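Local atomic coordinates of PDZ domain protein (Parabacteroides distasonis, PDB entry 4L8N), a protein that is of unknown function, but carries PDZ domains at both ends of the chain around a DUF4136 domain and binds magnesium. Residues N123-V128 against T376-A381; C129-T134 against C262-L267. All blocks are in the same frame, centred on the assembly; numbering follows the deposited sequence.

In the fold
From the N terminus the chain first builds the N-terminal PDZ domain, then enters strand 123-135, whose two halves make both contacts. The first half, 123-128, is met by 376-381, part of the loop between helices 354-367 and 395-402; interaction 1 thereby closes a loop of some 250 residues. The second half, 129-134, pairs with strand 258-268 in interaction 2 and closes a shorter loop that lies wholly within the larger one. The centres of the two contacts are about 21 Å apart. Interaction 2 is a step inside the long mixed sheet, in the DUF4136 part, whereas interaction 1 lays a C-terminal connection across the same strand. Both places also touch the second subunit.

Interaction 1 (N123-V128 against T376-A381)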
ATOM      1  N   ASN A 123     -29.235  -0.270 -11.314  1.00 51.78           N
ATOM      2  CA  ASN A 123     -28.413   0.657 -10.533  1.00 52.44           C
ATOM      3  C   ASN A 123     -26.973   0.682 -11.005  1.00 57.13           C
ATOM      4  O   ASN A 123     -26.543  -0.183 -11.770  1.00 56.18           O
ATOM      5  CB  ASN A 123     -28.462   0.329  -9.015  1.00 51.14           C
ATOM      6  CG  ASN A 123     -27.847  -0.990  -8.611  1.00 66.59           C
ATOM      7  OD1 ASN A 123     -26.621  -1.143  -8.502  1.00 55.12           O
ATOM      8  ND2 ASN A 123     -28.697  -1.947  -8.292  1.00 60.35           N
ATOM      9  N   GLU A 124     -26.220   1.664 -10.492  1.00 55.84           N
ATOM     10  CA  GLU A 124     -24.800   1.839 -10.749  1.00 55.89           C
ATOM     11  C   GLU A 124     -24.070   1.987  -9.441  1.00 60.27           C
ATOM     12  O   GLU A 124     -24.465   2.773  -8.590  1.00 58.57           O
ATOM     13  CB  GLU A 124     -24.521   3.052 -11.639  1.00 58.29           C
ATOM     14  CG  GLU A 124     -25.041   2.943 -13.055  1.00 71.26           C
ATOM     15  CD  GLU A 124     -25.201   4.313 -13.672  1.00101.31           C
ATOM     16  OE1 GLU A 124     -25.819   5.189 -13.020  1.00106.99           O
ATOM     17  OE2 GLU A 124     -24.677   4.523 -14.789  1.00 98.12           O
ATOM     18  N   GLN A 125     -22.979   1.250  -9.290  1.00 57.74           N
ATOM     19  CA  GLN A 125     -22.163   1.313  -8.093  1.00 57.03           C
ATOM     20  C   GLN A 125     -20.682   1.292  -8.477  1.00 61.58           C
ATOM     21  O   GLN A 125     -20.323   0.807  -9.547  1.00 61.53           O
ATOM     22  CB  GLN A 125     -22.507   0.167  -7.144  1.00 57.26           C
ATOM     23  CG  GLN A 125     -23.831   0.329  -6.430  1.00 59.21           C
ATOM     24  CD  GLN A 125     -24.133  -0.889  -5.614  1.00 77.13           C
ATOM     25  OE1 GLN A 125     -23.458  -1.174  -4.621  1.00 75.22           O
ATOM     26  NE2 GLN A 125     -25.141  -1.650  -6.030  1.00 65.47           N
ATOM     27  N   GLU A 126     -19.847   1.872  -7.617  1.00 58.53           N
ATOM     28  CA  GLU A 126     -18.403   1.983  -7.742  1.00 57.58           C
ATOM     29  C   GLU A 126     -17.766   1.389  -6.531  1.00 61.03           C
ATOM     30  O   GLU A 126     -18.358   1.413  -5.446  1.00 62.12           O
ATOM     31  CB  GLU A 126     -17.976   3.453  -7.852  1.00 60.15           C
ATOM     32  CG  GLU A 126     -18.217   4.124  -9.191  1.00 75.90           C
ATOM     33  CD  GLU A 126     -18.269   5.644  -9.149  1.00111.73           C
ATOM     34  OE1 GLU A 126     -18.337   6.220  -8.036  1.00110.58           O
ATOM     35  OE2 GLU A 126     -18.292   6.259 -10.240  1.00111.83           O
ATOM     36  N   PHE A 127     -16.553   0.867  -6.705  1.00 56.15           N
ATOM     37  CA  PHE A 127     -15.711   0.315  -5.647  1.00 55.09           C
ATOM     38  C   PHE A 127     -14.232   0.388  -6.067  1.00 58.31           C
ATOM     39  O   PHE A 127     -13.921   0.481  -7.260  1.00 57.68           O
ATOM     40  CB  PHE A 127     -16.118  -1.100  -5.270  1.00 56.04           C
ATOM     41  CG  PHE A 127     -16.030  -2.138  -6.357  1.00 57.51           C
ATOM     42  CD1 PHE A 127     -17.095  -2.347  -7.232  1.00 60.29           C
ATOM     43  CD2 PHE A 127     -14.935  -2.995  -6.432  1.00 59.44           C
ATOM     44  CE1 PHE A 127     -17.029  -3.346  -8.208  1.00 60.64           C
ATOM     45  CE2 PHE A 127     -14.877  -3.999  -7.405  1.00 61.27           C
ATOM     46  CZ  PHE A 127     -15.923  -4.167  -8.287  1.00 59.28           C
ATOM     47  N   VAL A 128     -13.335   0.413  -5.071  1.00 53.19           N
ATOM     48  CA  VAL A 128     -11.899   0.527  -5.280  1.00 51.54           C
ATOM     49  C   VAL A 128     -11.238  -0.689  -4.639  1.00 58.29           C
ATOM     50  O   VAL A 128     -11.628  -1.081  -3.530  1.00 57.14           O
ATOM     51  CB  VAL A 128     -11.318   1.875  -4.758  1.00 52.49           C
ATOM     52  CG1 VAL A 128      -9.888   2.052  -5.225  1.00 51.47           C
ATOM     53  CG2 VAL A 128     -12.153   3.064  -5.224  1.00 51.85           C
ATOM     54  N   THR A 376     -30.518  -2.159   3.540  1.00 65.48           N
ATOM     55  CA  THR A 376     -29.947  -2.286   2.189  1.00 63.22           C
ATOM     56  C   THR A 376     -29.376  -0.963   1.631  1.00 66.95           C
ATOM     57  O   THR A 376     -28.798  -0.989   0.541  1.00 65.32           O
ATOM     58  CB  THR A 376     -31.010  -2.801   1.204  1.00 65.18           C
ATOM     59  OG1 THR A 376     -32.015  -1.803   1.040  1.00 63.55           O
ATOM     60  CG2 THR A 376     -31.631  -4.101   1.640  1.00 64.63           C
HETATM   61  N   MSE A 377     -29.555   0.178   2.363  1.00 64.94           N
HETATM   62  CA  MSE A 377     -29.122   1.532   1.975  1.00 64.25           C
HETATM   63  C   MSE A 377     -27.690   1.575   1.472  1.00 69.61           C
HETATM   64  O   MSE A 377     -26.779   1.128   2.170  1.00 71.56           O
HETATM   65  CB  MSE A 377     -29.272   2.527   3.127  1.00 67.70           C
HETATM   66  CG  MSE A 377     -29.223   3.981   2.668  1.00 75.16           C
HETATM   67 SE   MSE A 377     -29.355   5.308   4.102  0.75 85.73          SE
HETATM   68  CE  MSE A 377     -30.680   4.434   5.307  1.00 83.37           C
ATOM     69  N   PHE A 378     -27.496   2.125   0.261  1.00 63.45           N
ATOM     70  CA  PHE A 378     -26.190   2.268  -0.358  1.00 61.32           C
ATOM     71  C   PHE A 378     -26.113   3.584  -1.121  1.00 66.72           C
ATOM     72  O   PHE A 378     -27.145   4.183  -1.451  1.00 65.01           O
ATOM     73  CB  PHE A 378     -25.879   1.066  -1.286  1.00 60.61           C
ATOM     74  CG  PHE A 378     -26.732   0.918  -2.526  1.00 60.35           C
ATOM     75  CD1 PHE A 378     -27.957   0.257  -2.474  1.00 63.32           C
ATOM     76  CD2 PHE A 378     -26.297   1.403  -3.748  1.00 60.82           C
ATOM     77  CE1 PHE A 378     -28.744   0.105  -3.628  1.00 63.14           C
ATOM     78  CE2 PHE A 378     -27.089   1.265  -4.896  1.00 63.27           C
ATOM     79  CZ  PHE A 378     -28.301   0.608  -4.831  1.00 61.24           C
ATOM     80  N   THR A 379     -24.874   4.028  -1.393  1.00 65.93           N
ATOM     81  CA  THR A 379     -24.616   5.220  -2.185  1.00 67.31           C
ATOM     82  C   THR A 379     -24.314   4.733  -3.597  1.00 71.16           C
ATOM     83  O   THR A 379     -23.424   3.903  -3.776  1.00 70.52           O
ATOM     84  CB  THR A 379     -23.512   6.094  -1.551  1.00 77.23           C
ATOM     85  OG1 THR A 379     -23.881   6.419  -0.201  1.00 84.26           O
ATOM     86  CG2 THR A 379     -23.259   7.383  -2.329  1.00 71.01           C
ATOM     87  N   ASP A 380     -25.078   5.202  -4.590  1.00 68.38           N
ATOM     88  CA  ASP A 380     -24.849   4.775  -5.971  1.00 67.22           C
ATOM     89  C   ASP A 380     -23.658   5.538  -6.600  1.00 73.44           C
ATOM     90  O   ASP A 380     -23.116   6.467  -5.989  1.00 73.17           O
ATOM     91  CB  ASP A 380     -26.127   4.891  -6.825  1.00 68.14           C
ATOM     92  CG  ASP A 380     -26.547   6.269  -7.316  1.00 74.03           C
ATOM     93  OD1 ASP A 380     -25.863   7.260  -6.985  1.00 73.97           O
ATOM     94  OD2 ASP A 380     -27.579   6.356  -8.018  1.00 80.74           O
ATOM     95  N   ALA A 381     -23.273   5.141  -7.830  1.00 71.91           N
ATOM     96  CA  ALA A 381     -22.134   5.697  -8.567  1.00 72.43           C
ATOM     97  C   ALA A 381     -22.285   7.187  -8.835  1.00 79.35           C
ATOM     98  O   ALA A 381     -21.283   7.897  -8.817  1.00 80.36           O
ATOM     99  CB  ALA A 381     -21.940   4.952  -9.874  1.00 72.04           C
TER
HETATM  100  O   HOH W   1     -21.408   2.684  -5.073  0.50 31.09           O
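Gln125 and Ala381 bring their CA atoms nearest, 4.4 Å apart, where the loop crosses strand 123-128 steeply, the end-to-end directions lying 77° apart. A single direct hydrogen bond joins the main chains, from Ala381 N to Glu124 O at 2.8 Å. One water adds a bridge, accepting from Glu126 N and donating to Thr379 O. The CB of Ala381 packs 3.7 Å from the CB of Glu124, and the stem of Glu126 lies against the same methyl group while its carboxylate reaches a salt bridge with Lys457. The extended Gln125 side chain crosses Phe378 at about a right angle, with NE2 over one face of the ring; Gln125 CD is 3.7 Å from Phe378 CD2 and the amide plane is tilted 31° from the ring. Gln125 NE2 donates to Asn123 OD1 at 2.9 Å, the acceptor lying in the amide plane of Gln125, a bond that should limit rotation of the amide. Asn123 ND2 is bonded to Leu119 O. The arrangement is an amide-on-aromatic contact beside a loop crossing a sheet strand, joining the connection between helices 354-367 and 395-402 to the long mixed sheet.

Interaction 2 (C129-T134 against C262-L267); sequences CPFKTT and CEANEL
Cys262 SG lies obliquely by the Phe131 ring, 4.9 Å from its centroid and 40° off the ring normal, a sulfur-aromatic contact between antiparallel neighbours. With SG anti to the backbone N (chi1 -168°), the sulfur comes within 3.8 Å of Phe131 CB and also close to Thr133 OG1. The CD1 corner of the same ring rests 3.6 Å from the CB of Ala264, while Cys129 CB lies over the centre of one ring face. His281, Leu284 and Met285 of helix 274-285 also touch Phe131, so the face carrying Phe131 and Ala264 packs against that helix. Strands 131-134 and 262-267 run antiparallel, their N-to-C directions 161° apart. Lys132 and Glu263 form a hydrogen-bonded pair, Lys132 N to Glu263 O at 2.7 Å and the reverse bond from Glu263 N to Lys132 O at 2.8 Å; Phe131-Ala264 and Thr133-Cys262 are the flanking non-hydrogen-bonded pairs. A longer bond, Asn265 N to Pro130 O at 3.3 Å, extends the ladder to Pro130, centre of an inverse gamma turn. On the sheet face of Lys132 and Glu263, Asn265 ND2 donates to Glu263 OE2 on its anti side at 2.7 Å, and the bent Lys132 chain brings NZ to a hydrogen bond with Thr134 OG1. The Pro130 and Glu266 side chains cross at about a right angle, Pro130 CG lying 3.2 Å from Glu266 OE2. That carboxylate is held by Tyr277 through OE1 and by Arg215 of the second subunit through OE2. The whole is an antiparallel ladder within the long mixed sheet, in its DUF4136 part, backed by a helix on one face and reached at its proline end by the partner subunit.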
ATOM      1  N   CYS A 129     -10.257  -1.306  -5.355  1.00 56.06           N
ATOM      2  CA  CYS A 129      -9.540  -2.493  -4.859  1.00 55.77           C
ATOM      3  C   CYS A 129      -8.095  -2.176  -4.512  1.00 59.01           C
ATOM      4  O   CYS A 129      -7.424  -1.399  -5.212  1.00 58.56           O
ATOM      5  CB  CYS A 129      -9.622  -3.635  -5.860  1.00 55.92           C
ATOM      6  SG  CYS A 129     -11.283  -4.310  -6.065  1.00 59.56           S
ATOM      7  N   PRO A 130      -7.581  -2.801  -3.430  1.00 56.09           N
ATOM      8  CA  PRO A 130      -6.197  -2.519  -3.020  1.00 55.05           C
ATOM      9  C   PRO A 130      -5.254  -3.420  -3.790  1.00 54.33           C
ATOM     10  O   PRO A 130      -4.656  -4.353  -3.247  1.00 52.79           O
ATOM     11  CB  PRO A 130      -6.224  -2.786  -1.509  1.00 57.33           C
ATOM     12  CG  PRO A 130      -7.266  -3.838  -1.345  1.00 62.08           C
ATOM     13  CD  PRO A 130      -8.214  -3.783  -2.521  1.00 57.36           C
ATOM     14  N   PHE A 131      -5.180  -3.165  -5.096  1.00 50.27           N
ATOM     15  CA  PHE A 131      -4.317  -3.933  -5.980  1.00 49.28           C
ATOM     16  C   PHE A 131      -3.103  -3.112  -6.364  1.00 52.13           C
ATOM     17  O   PHE A 131      -3.262  -1.999  -6.862  1.00 51.88           O
ATOM     18  CB  PHE A 131      -5.071  -4.367  -7.269  1.00 49.90           C
ATOM     19  CG  PHE A 131      -6.304  -5.236  -7.127  1.00 50.41           C
ATOM     20  CD1 PHE A 131      -6.501  -6.023  -5.991  1.00 52.10           C
ATOM     21  CD2 PHE A 131      -7.249  -5.304  -8.154  1.00 50.38           C
ATOM     22  CE1 PHE A 131      -7.636  -6.835  -5.867  1.00 52.70           C
ATOM     23  CE2 PHE A 131      -8.375  -6.124  -8.034  1.00 52.86           C
ATOM     24  CZ  PHE A 131      -8.566  -6.882  -6.890  1.00 51.58           C
ATOM     25  N   LYS A 132      -1.906  -3.655  -6.164  1.00 47.61           N
ATOM     26  CA  LYS A 132      -0.691  -3.020  -6.646  1.00 47.93           C
ATOM     27  C   LYS A 132      -0.346  -3.766  -7.950  1.00 52.35           C
ATOM     28  O   LYS A 132      -0.105  -4.983  -7.921  1.00 49.68           O
ATOM     29  CB  LYS A 132       0.449  -3.037  -5.591  1.00 50.70           C
ATOM     30  CG  LYS A 132       1.829  -2.572  -6.099  1.00 70.41           C
ATOM     31  CD  LYS A 132       1.951  -1.040  -6.200  1.00 87.29           C
ATOM     32  CE  LYS A 132       3.170  -0.630  -7.000  1.00103.59           C
ATOM     33  NZ  LYS A 132       2.937  -0.632  -8.479  1.00104.89           N
ATOM     34  N   THR A 133      -0.406  -3.049  -9.092  1.00 50.54           N
ATOM     35  CA  THR A 133      -0.137  -3.630 -10.418  1.00 50.18           C
ATOM     36  C   THR A 133       1.099  -2.967 -10.951  1.00 52.86           C
ATOM     37  O   THR A 133       1.135  -1.744 -11.121  1.00 52.76           O
ATOM     38  CB  THR A 133      -1.370  -3.527 -11.363  1.00 50.20           C
ATOM     39  OG1 THR A 133      -2.506  -3.931 -10.610  1.00 47.02           O
ATOM     40  CG2 THR A 133      -1.268  -4.454 -12.564  1.00 45.40           C
ATOM     41  N   THR A 134       2.134  -3.794 -11.164  1.00 48.35           N
ATOM     42  CA  THR A 134       3.475  -3.407 -11.596  1.00 47.19           C
ATOM     43  C   THR A 134       3.850  -4.153 -12.847  1.00 51.23           C
ATOM     44  O   THR A 134       3.682  -5.371 -12.919  1.00 50.51           O
ATOM     45  CB  THR A 134       4.488  -3.709 -10.491  1.00 53.32           C
ATOM     46  OG1 THR A 134       3.940  -3.381  -9.210  1.00 53.88           O
ATOM     47  CG2 THR A 134       5.818  -3.002 -10.710  1.00 51.58           C
ATOM     48  N   CYS A 262       0.494  -8.413 -10.117  1.00 48.48           N
ATOM     49  CA  CYS A 262      -0.614  -7.802  -9.403  1.00 48.63           C
ATOM     50  C   CYS A 262      -0.697  -8.416  -8.026  1.00 52.10           C
ATOM     51  O   CYS A 262      -0.755  -9.648  -7.885  1.00 50.53           O
ATOM     52  CB  CYS A 262      -1.933  -7.924 -10.156  1.00 49.77           C
ATOM     53  SG  CYS A 262      -3.263  -6.895  -9.471  1.00 54.05           S
ATOM     54  N   GLU A 263      -0.597  -7.546  -7.008  1.00 49.83           N
ATOM     55  CA  GLU A 263      -0.592  -7.921  -5.599  1.00 50.36           C
ATOM     56  C   GLU A 263      -1.713  -7.217  -4.863  1.00 54.19           C
ATOM     57  O   GLU A 263      -1.833  -6.000  -4.906  1.00 53.65           O
ATOM     58  CB  GLU A 263       0.770  -7.576  -4.961  1.00 51.86           C
ATOM     59  CG  GLU A 263       1.072  -8.294  -3.659  1.00 56.72           C
ATOM     60  CD  GLU A 263       2.331  -7.829  -2.959  1.00 74.91           C
ATOM     61  OE1 GLU A 263       3.442  -8.067  -3.486  1.00 70.61           O
ATOM     62  OE2 GLU A 263       2.206  -7.257  -1.855  1.00 79.85           O
ATOM     63  N   ALA A 264      -2.547  -8.001  -4.219  1.00 53.17           N
ATOM     64  CA  ALA A 264      -3.638  -7.517  -3.379  1.00 54.42           C
ATOM     65  C   ALA A 264      -3.222  -7.653  -1.917  1.00 57.69           C
ATOM     66  O   ALA A 264      -2.753  -8.730  -1.492  1.00 55.95           O
ATOM     67  CB  ALA A 264      -4.912  -8.304  -3.649  1.00 55.11           C
ATOM     68  N   ASN A 265      -3.332  -6.541  -1.176  1.00 54.80           N
ATOM     69  CA  ASN A 265      -3.033  -6.484   0.249  1.00 56.74           C
ATOM     70  C   ASN A 265      -4.263  -5.966   0.965  1.00 63.13           C
ATOM     71  O   ASN A 265      -4.657  -4.801   0.814  1.00 63.42           O
ATOM     72  CB  ASN A 265      -1.790  -5.661   0.540  1.00 60.09           C
ATOM     73  CG  ASN A 265      -0.536  -6.355   0.068  1.00 77.36           C
ATOM     74  OD1 ASN A 265      -0.076  -7.339   0.674  1.00 75.06           O
ATOM     75  ND2 ASN A 265       0.035  -5.853  -1.031  1.00 56.26           N
ATOM     76  N   GLU A 266      -4.910  -6.880   1.693  1.00 60.98           N
ATOM     77  CA  GLU A 266      -6.185  -6.651   2.360  1.00 61.58           C
ATOM     78  C   GLU A 266      -6.062  -6.603   3.892  1.00 64.97           C
ATOM     79  O   GLU A 266      -5.393  -7.454   4.477  1.00 63.07           O
ATOM     80  CB  GLU A 266      -7.132  -7.790   1.935  1.00 62.59           C
ATOM     81  CG  GLU A 266      -8.567  -7.370   1.736  1.00 70.89           C
ATOM     82  CD  GLU A 266      -8.840  -6.478   0.546  1.00 81.27           C
ATOM     83  OE1 GLU A 266      -8.792  -6.986  -0.596  1.00 64.03           O
ATOM     84  OE2 GLU A 266      -9.177  -5.289   0.762  1.00 68.24           O
ATOM     85  N   LEU A 267      -6.690  -5.593   4.531  1.00 64.96           N
ATOM     86  CA  LEU A 267      -6.719  -5.470   6.011  1.00 67.57           C
ATOM     87  C   LEU A 267      -8.016  -6.095   6.516  1.00 70.16           C
ATOM     88  O   LEU A 267      -9.108  -5.580   6.247  1.00 67.35           O
ATOM     89  CB  LEU A 267      -6.574  -4.019   6.513  1.00 68.93           C
ATOM     90  CG  LEU A 267      -5.225  -3.326   6.321  1.00 74.32           C
ATOM     91  CD1 LEU A 267      -5.223  -1.987   7.021  1.00 76.09           C
ATOM     92  CD2 LEU A 267      -4.082  -4.151   6.858  1.00 76.42           C
TER